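Local coordinates for protein citrate lyase, subunit 1 (Methanosaeta concilii, PDB 6HXI) that probably cleaves citrate with ATP and coenzyme A to give acetyl-CoA and oxaloacetate, as one subunit of ATP citrate lyase, at residues Q384-M389 with I400-P405. Sequence-based numbering, arbitrary orientation.
Sequences QGLKLM and IQVHGP
Ile400 meets Met389 through its CG2 branch, which lies 3.8 Å from Met389 CE, the two side chains crossing at about a right angle. The unbranched thioether, bent at both chi2 and chi3, can fold its methyl onto the strand while the same side chain also packs on Phe352 and Val356 of helix 348-361. Gln401 turns to the other face of the strand, where its OE1 accepts a hydrogen bond from His403 NE2 (2.8 Å, 157° at the hydrogen) and lies almost in the imidazole plane. Val402 divides its two methyls between successive helical turns: CG1, anti to the backbone N (chi1 176°), reaches Leu386 CB at 3.7 Å, and CG2 reaches Met389 CB at 3.8 Å. This beta-branched residue suits an extended strand. Residues 384-389 run nearly antiparallel to strand 400-403 (165°); their helix, 382-396, links parallel neighbours 371-376 and 400-403 as a beta-alpha-beta crossover, 400-403 being an outermost strand of this chain's parallel sheet. His403 ND1 bonds Thr407 OG1, so both ring nitrogens are engaged. Leu386's forked end sets both methyls in van der Waals contact with the His403 carbonyl oxygen, CD2 3.4 Å from His403 O. Gly404, lacking a CB, lets Leu386 CD1 come to 3.8 Å from Gly404 CA.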
ATOM      1  N   GLN C 384     -44.269  -6.982 -16.439  1.00 47.50           N
ATOM      2  CA  GLN C 384     -43.120  -7.873 -16.627  1.00 47.44           C
ATOM      3  C   GLN C 384     -43.516  -9.339 -16.345  1.00 53.50           C
ATOM      4  O   GLN C 384     -43.102 -10.229 -17.094  1.00 55.77           O
ATOM      5  CB  GLN C 384     -41.958  -7.430 -15.726  1.00 47.46           C
ATOM      6  CG  GLN C 384     -40.708  -8.301 -15.831  1.00 49.52           C
ATOM      7  CD  GLN C 384     -39.615  -7.916 -14.858  1.00 65.24           C
ATOM      8  OE1 GLN C 384     -39.671  -6.880 -14.178  1.00 63.40           O
ATOM      9  NE2 GLN C 384     -38.572  -8.739 -14.794  1.00 55.94           N
ATOM     10  N   GLY C 385     -44.309  -9.568 -15.292  1.00 48.73           N
ATOM     11  CA  GLY C 385     -44.803 -10.892 -14.930  1.00 48.92           C
ATOM     12  C   GLY C 385     -45.747 -11.483 -15.978  1.00 54.67           C
ATOM     13  O   GLY C 385     -45.605 -12.651 -16.358  1.00 55.88           O
ATOM     14  N   LEU C 386     -46.707 -10.683 -16.457  1.00 49.97           N
ATOM     15  CA  LEU C 386     -47.654 -11.124 -17.486  1.00 51.11           C
ATOM     16  C   LEU C 386     -46.919 -11.349 -18.826  1.00 57.81           C
ATOM     17  O   LEU C 386     -47.327 -12.221 -19.591  1.00 58.37           O
ATOM     18  CB  LEU C 386     -48.828 -10.136 -17.681  1.00 50.78           C
ATOM     19  CG  LEU C 386     -49.720  -9.730 -16.489  1.00 53.63           C
ATOM     20  CD1 LEU C 386     -50.850  -8.836 -16.969  1.00 54.53           C
ATOM     21  CD2 LEU C 386     -50.321 -10.926 -15.766  1.00 53.39           C
ATOM     22  N   LYS C 387     -45.830 -10.584 -19.098  1.00 55.82           N
ATOM     23  CA  LYS C 387     -44.994 -10.737 -20.303  1.00 57.79           C
ATOM     24  C   LYS C 387     -44.336 -12.132 -20.313  1.00 64.94           C
ATOM     25  O   LYS C 387     -44.328 -12.782 -21.355  1.00 68.23           O
ATOM     26  CB  LYS C 387     -43.910  -9.646 -20.383  1.00 60.23           C
ATOM     27  CG  LYS C 387     -43.381  -9.410 -21.804  1.00 90.50           C
ATOM     28  CD  LYS C 387     -41.939  -8.879 -21.830  1.00110.66           C
ATOM     29  CE  LYS C 387     -41.811  -7.397 -21.527  1.00126.87           C
ATOM     30  NZ  LYS C 387     -40.463  -7.054 -20.999  1.00131.63           N
ATOM     31  N   LEU C 388     -43.802 -12.583 -19.149  1.00 59.67           N
ATOM     32  CA  LEU C 388     -43.186 -13.901 -18.948  1.00 59.80           C
ATOM     33  C   LEU C 388     -44.186 -15.023 -19.252  1.00 64.68           C
ATOM     34  O   LEU C 388     -43.822 -15.990 -19.909  1.00 64.08           O
ATOM     35  CB  LEU C 388     -42.710 -14.062 -17.484  1.00 58.29           C
ATOM     36  CG  LEU C 388     -41.486 -13.276 -17.025  1.00 60.96           C
ATOM     37  CD1 LEU C 388     -41.415 -13.250 -15.491  1.00 59.25           C
ATOM     38  CD2 LEU C 388     -40.217 -13.852 -17.610  1.00 60.17           C
ATOM     39  N   MET C 389     -45.436 -14.890 -18.746  1.00 63.13           N
ATOM     40  CA  MET C 389     -46.542 -15.845 -18.927  1.00 64.67           C
ATOM     41  C   MET C 389     -47.010 -15.897 -20.383  1.00 68.70           C
ATOM     42  O   MET C 389     -47.367 -16.969 -20.854  1.00 69.82           O
ATOM     43  CB  MET C 389     -47.750 -15.495 -18.029  1.00 66.87           C
ATOM     44  CG  MET C 389     -47.514 -15.629 -16.526  1.00 70.15           C
ATOM     45  SD  MET C 389     -47.196 -17.294 -15.869  1.00 76.25           S
ATOM     46  CE  MET C 389     -48.484 -18.251 -16.625  1.00 74.30           C
ATOM     47  N   ILE C 400     -52.534 -20.680 -22.481  1.00 74.84           N
ATOM     48  CA  ILE C 400     -52.314 -19.778 -21.342  1.00 71.23           C
ATOM     49  C   ILE C 400     -52.996 -18.421 -21.625  1.00 74.89           C
ATOM     50  O   ILE C 400     -52.467 -17.605 -22.390  1.00 75.94           O
ATOM     51  CB  ILE C 400     -50.819 -19.662 -20.877  1.00 72.03           C
ATOM     52  CG1 ILE C 400     -50.211 -21.057 -20.567  1.00 72.38           C
ATOM     53  CG2 ILE C 400     -50.707 -18.736 -19.661  1.00 69.71           C
ATOM     54  CD1 ILE C 400     -48.717 -21.135 -20.260  1.00 75.50           C
ATOM     55  N   GLN C 401     -54.190 -18.216 -21.029  1.00 69.69           N
ATOM     56  CA  GLN C 401     -54.998 -16.992 -21.134  1.00 68.64           C
ATOM     57  C   GLN C 401     -54.517 -16.014 -20.069  1.00 67.48           C
ATOM     58  O   GLN C 401     -54.663 -16.302 -18.883  1.00 64.19           O
ATOM     59  CB  GLN C 401     -56.482 -17.318 -20.932  1.00 71.05           C
ATOM     60  CG  GLN C 401     -57.308 -17.312 -22.212  1.00 90.51           C
ATOM     61  CD  GLN C 401     -58.730 -16.920 -21.909  1.00114.43           C
ATOM     62  OE1 GLN C 401     -59.006 -15.819 -21.411  1.00106.93           O
ATOM     63  NE2 GLN C 401     -59.667 -17.811 -22.197  1.00112.40           N
ATOM     64  N   VAL C 402     -53.907 -14.882 -20.494  1.00 64.61           N
ATOM     65  CA  VAL C 402     -53.276 -13.895 -19.592  1.00 63.03           C
ATOM     66  C   VAL C 402     -54.060 -12.573 -19.491  1.00 66.71           C
ATOM     67  O   VAL C 402     -54.340 -11.927 -20.508  1.00 67.33           O
ATOM     68  CB  VAL C 402     -51.791 -13.673 -19.968  1.00 66.56           C
ATOM     69  CG1 VAL C 402     -51.142 -12.576 -19.113  1.00 64.69           C
ATOM     70  CG2 VAL C 402     -51.004 -14.978 -19.852  1.00 66.31           C
ATOM     71  N   HIS C 403     -54.401 -12.189 -18.238  1.00 61.14           N
ATOM     72  CA  HIS C 403     -55.193 -11.003 -17.889  1.00 60.70           C
ATOM     73  C   HIS C 403     -54.515 -10.151 -16.841  1.00 62.35           C
ATOM     74  O   HIS C 403     -53.697 -10.643 -16.070  1.00 62.04           O
ATOM     75  CB  HIS C 403     -56.588 -11.409 -17.370  1.00 61.80           C
ATOM     76  CG  HIS C 403     -57.385 -12.220 -18.337  1.00 66.65           C
ATOM     77  ND1 HIS C 403     -58.404 -11.656 -19.073  1.00 70.17           N
ATOM     78  CD2 HIS C 403     -57.278 -13.527 -18.663  1.00 69.32           C
ATOM     79  CE1 HIS C 403     -58.895 -12.634 -19.819  1.00 71.37           C
ATOM     80  NE2 HIS C 403     -58.247 -13.780 -19.607  1.00 71.42           N
ATOM     81  N   GLY C 404     -54.898  -8.884 -16.800  1.00 58.10           N
ATOM     82  CA  GLY C 404     -54.368  -7.909 -15.860  1.00 56.34           C
ATOM     83  C   GLY C 404     -55.456  -7.175 -15.097  1.00 59.95           C
ATOM     84  O   GLY C 404     -56.600  -7.642 -15.057  1.00 58.45           O
ATOM     85  N   PRO C 405     -55.118  -6.000 -14.499  1.00 57.78           N
ATOM     86  CA  PRO C 405     -56.114  -5.241 -13.710  1.00 58.09           C
ATOM     87  C   PRO C 405     -57.352  -4.750 -14.457  1.00 63.28           C
ATOM     88  O   PRO C 405     -58.311  -4.353 -13.804  1.00 65.51           O
ATOM     89  CB  PRO C 405     -55.297  -4.061 -13.156  1.00 59.41           C
ATOM     90  CG  PRO C 405     -53.863  -4.504 -13.223  1.00 62.29           C
ATOM     91  CD  PRO C 405     -53.803  -5.322 -14.478  1.00 58.12           C
TER